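Anopheles Plasmodium-responsive Leucine-rich repeat protein 1B (Anopheles gambiae, PDB 4XGO) is a mosquito leucine-rich repeat protein that probably acts with LRIM1 in the response to Plasmodium, represented here by its leucine-rich repeat domain. Local coordinates at residues V253-H258 and Y276-H281; M262-N267 and N282-F287; L300-W305 and D324-C329. All blocks are in the same frame, centred on the assembly; numbering follows the deposited sequence.

Contact 1 of 3, residues V253-H258 and Y276-H281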
loop_
_atom_site.group_PDB
_atom_site.type_symbol
_atom_site.label_atom_id
_atom_site.label_comp_id
_atom_site.label_asym_id
_atom_site.label_seq_id
_atom_site.Cartn_x
_atom_site.Cartn_y
_atom_site.Cartn_z
ATOM N N VAL A 253 14.001 -28.008 -12.592
ATOM C CA VAL A 253 14.269 -27.187 -11.423
ATOM C C VAL A 253 13.744 -27.906 -10.175
ATOM O O VAL A 253 12.591 -28.305 -10.139
ATOM C CB VAL A 253 13.604 -25.822 -11.523
ATOM C CG1 VAL A 253 13.818 -25.018 -10.257
ATOM C CG2 VAL A 253 14.114 -25.059 -12.742
ATOM N N LEU A 254 14.614 -28.051 -9.188
ATOM C CA LEU A 254 14.258 -28.643 -7.898
ATOM C C LEU A 254 14.869 -27.822 -6.785
ATOM O O LEU A 254 16.096 -27.777 -6.633
ATOM C CB LEU A 254 14.732 -30.097 -7.824
ATOM C CG LEU A 254 14.338 -30.879 -6.565
ATOM C CD1 LEU A 254 12.818 -30.887 -6.423
ATOM C CD2 LEU A 254 14.888 -32.305 -6.613
ATOM N N ASP A 255 14.012 -27.143 -6.021
ATOM C CA ASP A 255 14.452 -26.274 -4.938
ATOM C C ASP A 255 14.108 -26.954 -3.600
ATOM O O ASP A 255 12.965 -27.017 -3.209
ATOM C CB ASP A 255 13.811 -24.885 -5.044
ATOM C CG ASP A 255 14.330 -23.910 -4.019
ATOM O OD1 ASP A 255 15.137 -24.284 -3.132
ATOM O OD2 ASP A 255 13.903 -22.734 -4.050
ATOM N N LEU A 256 15.138 -27.439 -2.922
ATOM C CA LEU A 256 15.009 -28.091 -1.609
ATOM C C LEU A 256 15.682 -27.270 -0.504
ATOM O O LEU A 256 15.956 -27.765 0.603
ATOM C CB LEU A 256 15.621 -29.490 -1.677
ATOM C CG LEU A 256 15.042 -30.444 -2.707
ATOM C CD1 LEU A 256 15.848 -31.731 -2.736
ATOM C CD2 LEU A 256 13.572 -30.681 -2.437
ATOM N N SER A 257 15.947 -25.998 -0.774
ATOM C CA SER A 257 16.721 -25.195 0.147
ATOM C C SER A 257 15.938 -24.807 1.391
ATOM O O SER A 257 14.702 -24.822 1.401
ATOM C CB SER A 257 17.300 -23.938 -0.549
ATOM O OG SER A 257 16.279 -23.080 -1.017
ATOM N N HIS A 258 16.683 -24.500 2.454
ATOM C CA HIS A 258 16.121 -24.030 3.703
ATOM C C HIS A 258 15.133 -25.037 4.270
ATOM O O HIS A 258 13.980 -24.719 4.577
ATOM C CB HIS A 258 15.465 -22.664 3.540
ATOM C CG HIS A 258 16.415 -21.582 3.180
ATOM N ND1 HIS A 258 17.037 -20.796 4.119
ATOM C CD2 HIS A 258 16.870 -21.167 1.978
ATOM C CE1 HIS A 258 17.818 -19.918 3.508
ATOM N NE2 HIS A 258 17.737 -20.126 2.212
ATOM N N TYR A 276 18.761 -26.978 -12.486
ATOM C CA TYR A 276 18.891 -26.147 -11.301
ATOM C C TYR A 276 18.511 -26.994 -10.087
ATOM O O TYR A 276 17.414 -27.553 -10.037
ATOM C CB TYR A 276 17.985 -24.933 -11.398
ATOM C CG TYR A 276 18.262 -24.081 -12.611
ATOM C CD1 TYR A 276 17.706 -24.394 -13.840
ATOM C CD2 TYR A 276 19.103 -22.984 -12.527
ATOM C CE1 TYR A 276 17.960 -23.617 -14.963
ATOM C CE2 TYR A 276 19.374 -22.200 -13.637
ATOM C CZ TYR A 276 18.800 -22.521 -14.852
ATOM O OH TYR A 276 19.059 -21.747 -15.968
ATOM N N LEU A 277 19.446 -27.119 -9.144
ATOM C CA LEU A 277 19.212 -27.915 -7.944
ATOM C C LEU A 277 19.718 -27.119 -6.770
ATOM O O LEU A 277 20.916 -26.796 -6.712
ATOM C CB LEU A 277 19.958 -29.242 -8.038
ATOM C CG LEU A 277 19.910 -30.172 -6.809
ATOM C CD1 LEU A 277 18.483 -30.523 -6.462
ATOM C CD2 LEU A 277 20.702 -31.440 -7.086
ATOM N N TYR A 278 18.814 -26.777 -5.850
ATOM C CA TYR A 278 19.159 -25.951 -4.705
ATOM C C TYR A 278 19.083 -26.753 -3.412
ATOM O O TYR A 278 17.984 -27.147 -2.998
ATOM C CB TYR A 278 18.244 -24.748 -4.610
ATOM C CG TYR A 278 18.207 -23.954 -5.899
ATOM C CD1 TYR A 278 19.282 -23.161 -6.269
ATOM C CD2 TYR A 278 17.125 -24.031 -6.739
ATOM C CE1 TYR A 278 19.261 -22.444 -7.471
ATOM C CE2 TYR A 278 17.075 -23.311 -7.931
ATOM C CZ TYR A 278 18.147 -22.520 -8.284
ATOM O OH TYR A 278 18.095 -21.823 -9.495
ATOM N N LEU A 279 20.251 -26.976 -2.790
ATOM C CA LEU A 279 20.355 -27.748 -1.543
ATOM C C LEU A 279 20.864 -26.944 -0.370
ATOM O O LEU A 279 21.063 -27.489 0.737
ATOM C CB LEU A 279 21.268 -28.954 -1.742
ATOM C CG LEU A 279 20.867 -29.929 -2.829
ATOM C CD1 LEU A 279 21.925 -31.003 -2.945
ATOM C CD2 LEU A 279 19.487 -30.513 -2.544
ATOM N N ASP A 280 21.081 -25.647 -0.577
ATOM C CA ASP A 280 21.669 -24.827 0.460
ATOM C C ASP A 280 20.751 -24.744 1.682
ATOM O O ASP A 280 19.527 -24.863 1.577
ATOM C CB ASP A 280 22.017 -23.413 -0.072
ATOM C CG ASP A 280 20.795 -22.656 -0.515
ATOM O OD1 ASP A 280 20.361 -22.839 -1.663
ATOM O OD2 ASP A 280 20.221 -21.914 0.319
ATOM N N HIS A 281 21.367 -24.501 2.832
ATOM C CA HIS A 281 20.678 -24.329 4.108
ATOM C C HIS A 281 19.900 -25.587 4.533
ATOM O O HIS A 281 18.672 -25.608 4.603
ATOM C CB HIS A 281 19.782 -23.070 4.085
ATOM C CG HIS A 281 20.554 -21.796 4.023
ATOM N ND1 HIS A 281 20.967 -21.232 2.837
ATOM C CD2 HIS A 281 21.019 -20.990 5.006
ATOM C CE1 HIS A 281 21.623 -20.112 3.090
ATOM N NE2 HIS A 281 21.691 -19.958 4.400
HETATM O O HOH W 1 18.251 -21.040 -2.603
HETATM O O HOH W 2 18.513 -19.743 -0.355
#
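His281 lays its imidazole against that of His258 in an offset stack, planes 9° and ring centroids 4.1 Å apart. Followed outward, its CB lies over the middle of the His258 ring, 3.7 Å from the centroid, a CH-pi contact. CG is 3.4 Å from His258 CE1; a chi1 of -68°, with CG anti to the carbonyl carbon, brings the two side chains alongside. ND1 then binds Asp280 OD2 at 2.7 Å. That bond is nearly straight (165°), close to the ring plane and on the anti lone pair, so it fixes the rotation of the ring. A water bonded to Asp280 OD2 and His258 NE2 ties the second imidazole to the same carboxylate. CD2 and CE1 also lie against His258 CE1. Over its other face the His281 ring stacks on His302, with NE2 against His302 CG.

The strands that precede the histidines pair in parallel: Leu254 N donates to Tyr276 O (3.0 Å) and its O accepts from Tyr278 N, while Leu256 N donates to Tyr278 O. Leu254 beside Leu277 and Leu256 beside Leu279 line the hydrophobic interior of the solenoid. Strands 253-255 and 276-278 are thus consecutive rungs of a leucine-rich repeat ladder, flanked by strands 230-232 and 297-299.

Contact 2 of 3, residues M262-N267 and N282-F287; sequences MWVEHN and NSIVTF
Phe287 brings CE1 of its ring against Val264 and His266, packing one turn of the leucine-rich repeat solenoid on the next, away from the parallel strand ladder. Its CG lies anti to the backbone N (chi1 179°), which swings the ring towards strand 263-266. There Phe287 CE1 lies 3.7 Å from Val264 CB, while Val264 O sits at the edge of the phenyl ring, 3.5 Å from that same CE1. The imidazole of His266 crosses the phenyl side chain at about a right angle, and the ring planes are inclined at 59°; Phe287 CE1 is 3.8 Å from His266 NE2, near the imidazole plane. Both nitrogens of His266 are engaged: ND1 donates to Asn267 O at 2.8 Å (162°), and NE2 is hydrogen-bonded to Lys288 O, so two carbonyls would favour a protonated ring. Val264 CG2 approaches Ile284 CD1 more loosely, at 4.4 Å. Trp305, and Leu313 of helix 307-316, also pack on Phe287, joining this side of the repeats to the C-terminal part of the domain.

No direct hydrogen bond joins the segments; waters bridge them instead. One, at the edge of the phenyl ring, accepts from Val264 N at 2.9 Å and donates to Thr286 O at 2.7 Å.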
loop_
_atom_site.group_PDB
_atom_site.type_symbol
_atom_site.label_atom_id
_atom_site.label_comp_id
_atom_site.label_asym_id
_atom_site.label_seq_id
_atom_site.Cartn_x
_atom_site.Cartn_y
_atom_site.Cartn_z
ATOM N N MET A 262 18.824 -34.061 6.233
ATOM C CA MET A 262 20.039 -34.819 6.515
ATOM C C MET A 262 20.516 -35.627 5.312
ATOM O O MET A 262 21.698 -35.919 5.206
ATOM C CB MET A 262 19.835 -35.725 7.730
ATOM C CG MET A 262 19.491 -34.939 8.974
ATOM S SD MET A 262 19.556 -35.934 10.474
ATOM C CE MET A 262 18.145 -36.980 10.307
ATOM N N TRP A 263 19.610 -35.982 4.404
ATOM C CA TRP A 263 19.993 -36.697 3.204
ATOM C C TRP A 263 18.948 -36.521 2.117
ATOM O O TRP A 263 17.797 -36.245 2.401
ATOM C CB TRP A 263 20.222 -38.190 3.455
ATOM C CG TRP A 263 19.075 -38.976 4.002
ATOM C CD1 TRP A 263 18.065 -39.569 3.298
ATOM C CD2 TRP A 263 18.865 -39.317 5.370
ATOM N NE1 TRP A 263 17.223 -40.255 4.156
ATOM C CE2 TRP A 263 17.695 -40.107 5.435
ATOM C CE3 TRP A 263 19.547 -39.021 6.551
ATOM C CZ2 TRP A 263 17.181 -40.594 6.645
ATOM C CZ3 TRP A 263 19.036 -39.508 7.758
ATOM C CH2 TRP A 263 17.870 -40.285 7.795
ATOM N N VAL A 264 19.399 -36.707 0.882
ATOM C CA VAL A 264 18.547 -36.770 -0.289
ATOM C C VAL A 264 19.014 -37.975 -1.095
ATOM O O VAL A 264 19.925 -37.883 -1.908
ATOM C CB VAL A 264 18.635 -35.487 -1.124
ATOM C CG1 VAL A 264 17.694 -35.573 -2.316
ATOM C CG2 VAL A 264 18.273 -34.281 -0.269
ATOM N N GLU A 265 18.407 -39.115 -0.814
ATOM C CA GLU A 265 18.750 -40.383 -1.452
ATOM C C GLU A 265 18.023 -40.460 -2.788
ATOM O O GLU A 265 16.918 -39.958 -2.919
ATOM C CB GLU A 265 18.349 -41.569 -0.550
ATOM C CG GLU A 265 19.264 -41.711 0.671
ATOM C CD GLU A 265 18.702 -42.532 1.833
ATOM O OE1 GLU A 265 19.424 -42.630 2.855
ATOM O OE2 GLU A 265 17.566 -43.054 1.763
ATOM N N HIS A 266 18.663 -41.095 -3.759
ATOM C CA HIS A 266 18.079 -41.283 -5.085
ATOM C C HIS A 266 18.839 -42.347 -5.865
ATOM O O HIS A 266 19.994 -42.661 -5.550
ATOM C CB HIS A 266 18.081 -39.966 -5.871
ATOM C CG HIS A 266 19.442 -39.360 -6.037
ATOM N ND1 HIS A 266 20.281 -39.683 -7.085
ATOM C CD2 HIS A 266 20.120 -38.468 -5.278
ATOM C CE1 HIS A 266 21.410 -39.006 -6.969
ATOM N NE2 HIS A 266 21.339 -38.263 -5.879
ATOM N N ASN A 267 18.203 -42.918 -6.881
ATOM C CA ASN A 267 18.932 -43.844 -7.758
ATOM C C ASN A 267 19.952 -43.098 -8.629
ATOM O O ASN A 267 19.893 -41.869 -8.761
ATOM C CB ASN A 267 17.998 -44.757 -8.572
ATOM C CG ASN A 267 16.912 -44.010 -9.309
ATOM O OD1 ASN A 267 17.077 -42.860 -9.714
ATOM N ND2 ASN A 267 15.782 -44.678 -9.500
ATOM N N ASN A 282 20.656 -26.644 4.788
ATOM C CA ASN A 282 20.114 -27.908 5.288
ATOM C C ASN A 282 21.178 -28.494 6.239
ATOM O O ASN A 282 22.028 -27.749 6.738
ATOM C CB ASN A 282 19.777 -28.820 4.112
ATOM C CG ASN A 282 18.443 -28.501 3.478
ATOM O OD1 ASN A 282 17.411 -28.736 4.088
ATOM N ND2 ASN A 282 18.448 -28.023 2.219
ATOM N N SER A 283 21.127 -29.798 6.510
ATOM C CA SER A 283 22.095 -30.454 7.379
ATOM C C SER A 283 22.686 -31.657 6.637
ATOM O O SER A 283 22.936 -32.692 7.222
ATOM C CB SER A 283 21.410 -30.869 8.671
ATOM O OG SER A 283 20.945 -29.737 9.403
ATOM N N ILE A 284 22.906 -31.503 5.339
ATOM C CA ILE A 284 23.300 -32.631 4.498
ATOM C C ILE A 284 24.785 -32.957 4.732
ATOM O O ILE A 284 25.617 -32.066 4.814
ATOM C CB ILE A 284 23.034 -32.347 3.018
ATOM C CG1 ILE A 284 21.528 -32.175 2.812
ATOM C CG2 ILE A 284 23.525 -33.493 2.142
ATOM C CD1 ILE A 284 21.184 -31.449 1.526
ATOM N N VAL A 285 25.091 -34.245 4.852
ATOM C CA VAL A 285 26.463 -34.691 5.126
ATOM C C VAL A 285 27.096 -35.331 3.887
ATOM O O VAL A 285 28.257 -35.044 3.527
ATOM C CB VAL A 285 26.460 -35.686 6.313
ATOM C CG1 VAL A 285 27.842 -36.311 6.537
ATOM C CG2 VAL A 285 25.950 -34.995 7.571
ATOM N N THR A 286 26.353 -36.238 3.263
ATOM C CA THR A 286 26.769 -36.841 2.013
ATOM C C THR A 286 25.634 -36.710 1.003
ATOM O O THR A 286 24.472 -36.702 1.360
ATOM C CB THR A 286 27.179 -38.326 2.179
ATOM O OG1 THR A 286 26.038 -39.128 2.511
ATOM C CG2 THR A 286 28.215 -38.473 3.266
ATOM N N PHE A 287 26.004 -36.621 -0.257
ATOM C CA PHE A 287 25.058 -36.519 -1.351
ATOM C C PHE A 287 25.805 -36.909 -2.624
ATOM O O PHE A 287 26.998 -36.654 -2.739
ATOM C CB PHE A 287 24.543 -35.080 -1.460
ATOM C CG PHE A 287 23.579 -34.872 -2.582
ATOM C CD1 PHE A 287 22.327 -35.453 -2.550
ATOM C CD2 PHE A 287 23.942 -34.111 -3.687
ATOM C CE1 PHE A 287 21.436 -35.264 -3.602
ATOM C CE2 PHE A 287 23.067 -33.931 -4.742
ATOM C CZ PHE A 287 21.813 -34.495 -4.696
HETATM O O HOH W 3 23.649 -37.221 4.207
HETATM O O HOH W 4 22.080 -37.664 0.591
#

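Contact 3 of 3, residues L300-W305 and D324-C329; sequences LSHNDW and DADQHC
Asp324 and Asp326 close over Leu300, Ser301 and His302, the loop that follows the last rung of the leucine-rich repeat ladder; their segment belongs to a disulfide-bonded C-terminal cap, where Cys329 pairs with Cys340.

Hydrogen bonds between carboxylates and the loop dominate. Leu300 N reaches Asp324 OD1 at 2.9 Å, almost straight (171°). Asp324 OD2 is gripped twice from the same face of its plane, by Ser301 N (3.0 Å) and Ser301 OG (2.7 Å). With CG between backbone N and carbonyl carbon (chi1 74°), both oxygens of Asp324 face the loop. Asp326 OD1 uses its syn lone pair for His302 N, 2.8 Å away, and OD2 bonds to Cys340 N. In earlier repeats such amides would face a following turn; here acids of the cap meet them.

Ring contact is a second kind: Asp326 OD1 stands over one face of the His302 imidazole, displaced toward the rim, 3.6 Å from CD2, the two planes 73° apart.

Waters form the third, one linking Ser301 OG with Ala325 O, another Asn303 N with Asp326 OD2. Within the loop, Leu300 O takes Asn303 ND2 at 3.0 Å and Trp305 NE1 at 2.8 Å from opposite faces of its carbonyl plane.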
loop_
_atom_site.group_PDB
_atom_site.type_symbol
_atom_site.label_atom_id
_atom_site.label_comp_id
_atom_site.label_asym_id
_atom_site.label_seq_id
_atom_site.Cartn_x
_atom_site.Cartn_y
_atom_site.Cartn_z
ATOM N N LEU A 300 24.971 -25.460 -2.519
ATOM C CA LEU A 300 25.415 -26.445 -1.521
ATOM C C LEU A 300 25.799 -25.862 -0.159
ATOM O O LEU A 300 26.113 -26.623 0.769
ATOM C CB LEU A 300 26.647 -27.175 -2.072
ATOM C CG LEU A 300 26.487 -27.921 -3.387
ATOM C CD1 LEU A 300 27.833 -28.449 -3.840
ATOM C CD2 LEU A 300 25.464 -29.042 -3.245
ATOM N N SER A 301 25.782 -24.540 -0.014
ATOM C CA SER A 301 26.327 -23.923 1.191
ATOM C C SER A 301 25.416 -24.144 2.390
ATOM O O SER A 301 24.250 -24.558 2.236
ATOM C CB SER A 301 26.586 -22.416 1.001
ATOM O OG SER A 301 25.375 -21.721 0.775
ATOM N N HIS A 302 25.969 -23.898 3.582
ATOM C CA HIS A 302 25.245 -24.025 4.839
ATOM C C HIS A 302 24.654 -25.426 5.007
ATOM O O HIS A 302 23.433 -25.588 5.160
ATOM C CB HIS A 302 24.172 -22.951 4.942
ATOM C CG HIS A 302 24.748 -21.576 4.950
ATOM N ND1 HIS A 302 25.024 -20.901 6.121
ATOM C CD2 HIS A 302 25.174 -20.779 3.943
ATOM C CE1 HIS A 302 25.557 -19.726 5.832
ATOM N NE2 HIS A 302 25.656 -19.629 4.520
ATOM N N ASN A 303 25.550 -26.412 4.922
ATOM C CA ASN A 303 25.225 -27.800 5.197
ATOM C C ASN A 303 26.211 -28.356 6.218
ATOM O O ASN A 303 26.711 -27.589 7.046
ATOM C CB ASN A 303 25.139 -28.599 3.895
ATOM C CG ASN A 303 23.766 -28.476 3.238
ATOM O OD1 ASN A 303 22.784 -29.015 3.741
ATOM N ND2 ASN A 303 23.685 -27.745 2.143
ATOM N N ASP A 304 26.436 -29.672 6.224
ATOM C CA ASP A 304 27.365 -30.302 7.167
ATOM C C ASP A 304 28.218 -31.338 6.448
ATOM O O ASP A 304 28.302 -32.497 6.863
ATOM C CB ASP A 304 26.586 -30.959 8.303
ATOM C CG ASP A 304 25.946 -29.949 9.218
ATOM O OD1 ASP A 304 26.670 -29.342 10.045
ATOM O OD2 ASP A 304 24.717 -29.754 9.115
ATOM N N TRP A 305 28.882 -30.902 5.384
ATOM C CA TRP A 305 29.491 -31.816 4.405
ATOM C C TRP A 305 30.643 -32.647 4.934
ATOM O O TRP A 305 31.533 -32.142 5.621
ATOM C CB TRP A 305 30.054 -31.045 3.190
ATOM C CG TRP A 305 29.018 -30.392 2.402
ATOM C CD1 TRP A 305 28.782 -29.046 2.291
ATOM C CD2 TRP A 305 28.017 -31.040 1.622
ATOM N NE1 TRP A 305 27.702 -28.826 1.479
ATOM C CE2 TRP A 305 27.210 -30.031 1.056
ATOM C CE3 TRP A 305 27.725 -32.376 1.341
ATOM C CZ2 TRP A 305 26.109 -30.321 0.249
ATOM C CZ3 TRP A 305 26.631 -32.659 0.532
ATOM C CH2 TRP A 305 25.863 -31.647 -0.023
ATOM N N ASP A 324 27.397 -21.039 -5.146
ATOM C CA ASP A 324 27.442 -20.500 -3.801
ATOM C C ASP A 324 28.631 -20.978 -3.006
ATOM O O ASP A 324 29.383 -21.857 -3.437
ATOM C CB ASP A 324 26.112 -20.709 -3.062
ATOM C CG ASP A 324 25.879 -22.143 -2.610
ATOM O OD1 ASP A 324 26.550 -23.093 -3.077
ATOM O OD2 ASP A 324 24.956 -22.298 -1.782
ATOM N N ALA A 325 28.824 -20.339 -1.862
ATOM C CA ALA A 325 29.959 -20.624 -0.993
ATOM C C ALA A 325 29.618 -20.319 0.440
ATOM O O ALA A 325 28.735 -19.505 0.712
ATOM C CB ALA A 325 31.149 -19.766 -1.396
ATOM N N ASP A 326 30.367 -20.939 1.338
ATOM C CA ASP A 326 30.331 -20.600 2.749
ATOM C C ASP A 326 31.397 -19.525 2.969
ATOM O O ASP A 326 32.330 -19.409 2.176
ATOM C CB ASP A 326 30.648 -21.819 3.604
ATOM C CG ASP A 326 29.549 -22.863 3.583
ATOM O OD1 ASP A 326 28.386 -22.492 3.894
ATOM O OD2 ASP A 326 29.845 -24.039 3.265
ATOM N N GLN A 327 31.246 -18.740 4.025
ATOM C CA GLN A 327 32.209 -17.685 4.348
ATOM C C GLN A 327 33.179 -18.154 5.413
ATOM O O GLN A 327 34.400 -18.078 5.232
ATOM C CB GLN A 327 31.484 -16.415 4.809
ATOM C CG GLN A 327 31.448 -15.312 3.771
ATOM C CD GLN A 327 30.700 -15.683 2.505
ATOM O OE1 GLN A 327 29.762 -16.486 2.519
ATOM N NE2 GLN A 327 31.099 -15.070 1.399
ATOM N N HIS A 328 32.628 -18.645 6.517
ATOM C CA HIS A 328 33.407 -19.110 7.661
ATOM C C HIS A 328 32.860 -20.472 8.057
ATOM O O HIS A 328 31.696 -20.742 7.832
ATOM C CB HIS A 328 33.243 -18.152 8.832
ATOM C CG HIS A 328 33.526 -16.725 8.489
ATOM N ND1 HIS A 328 34.768 -16.292 8.072
ATOM C CD2 HIS A 328 32.730 -15.630 8.505
ATOM C CE1 HIS A 328 34.723 -14.992 7.840
ATOM N NE2 HIS A 328 33.498 -14.567 8.094
ATOM N N CYS A 329 33.702 -21.324 8.623
ATOM C CA CYS A 329 33.302 -22.684 8.951
ATOM C C CYS A 329 33.325 -22.866 10.440
ATOM O O CYS A 329 34.105 -22.216 11.140
ATOM C CB CYS A 329 34.257 -23.705 8.342
ATOM S SG CYS A 329 34.297 -23.623 6.539
HETATM O O HOH W 5 25.643 -18.883 0.882
HETATM O O HOH W 6 27.489 -18.028 3.138
HETATM O O HOH W 7 28.306 -25.533 4.952
#

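How the contacts relate
The contacts cluster towards the C-terminal end of the solenoid, their centres about 12 Å (1 and 2), 13 Å (1 and 3) and 14 Å (2 and 3) apart. Contacts 1 and 2 interleave along the chain, joining the same successive repeats at the strand ladder and further round; contact 3 follows both. Asparagine side chains tie the contacts together: probable hydrogen bonds run from Asn282 ND2 to Leu256 O (3.0 Å), from Asn303 ND2 to Leu279 O (3.0 Å) and, between contacts 2 and 3, from Ile284 N to Asn303 OD1. Segment 300-305 continues the repeat pattern of 276-281 and 282-287, while 324-329 covers that loop from the C-terminal cap, consistent with its closing the ladder.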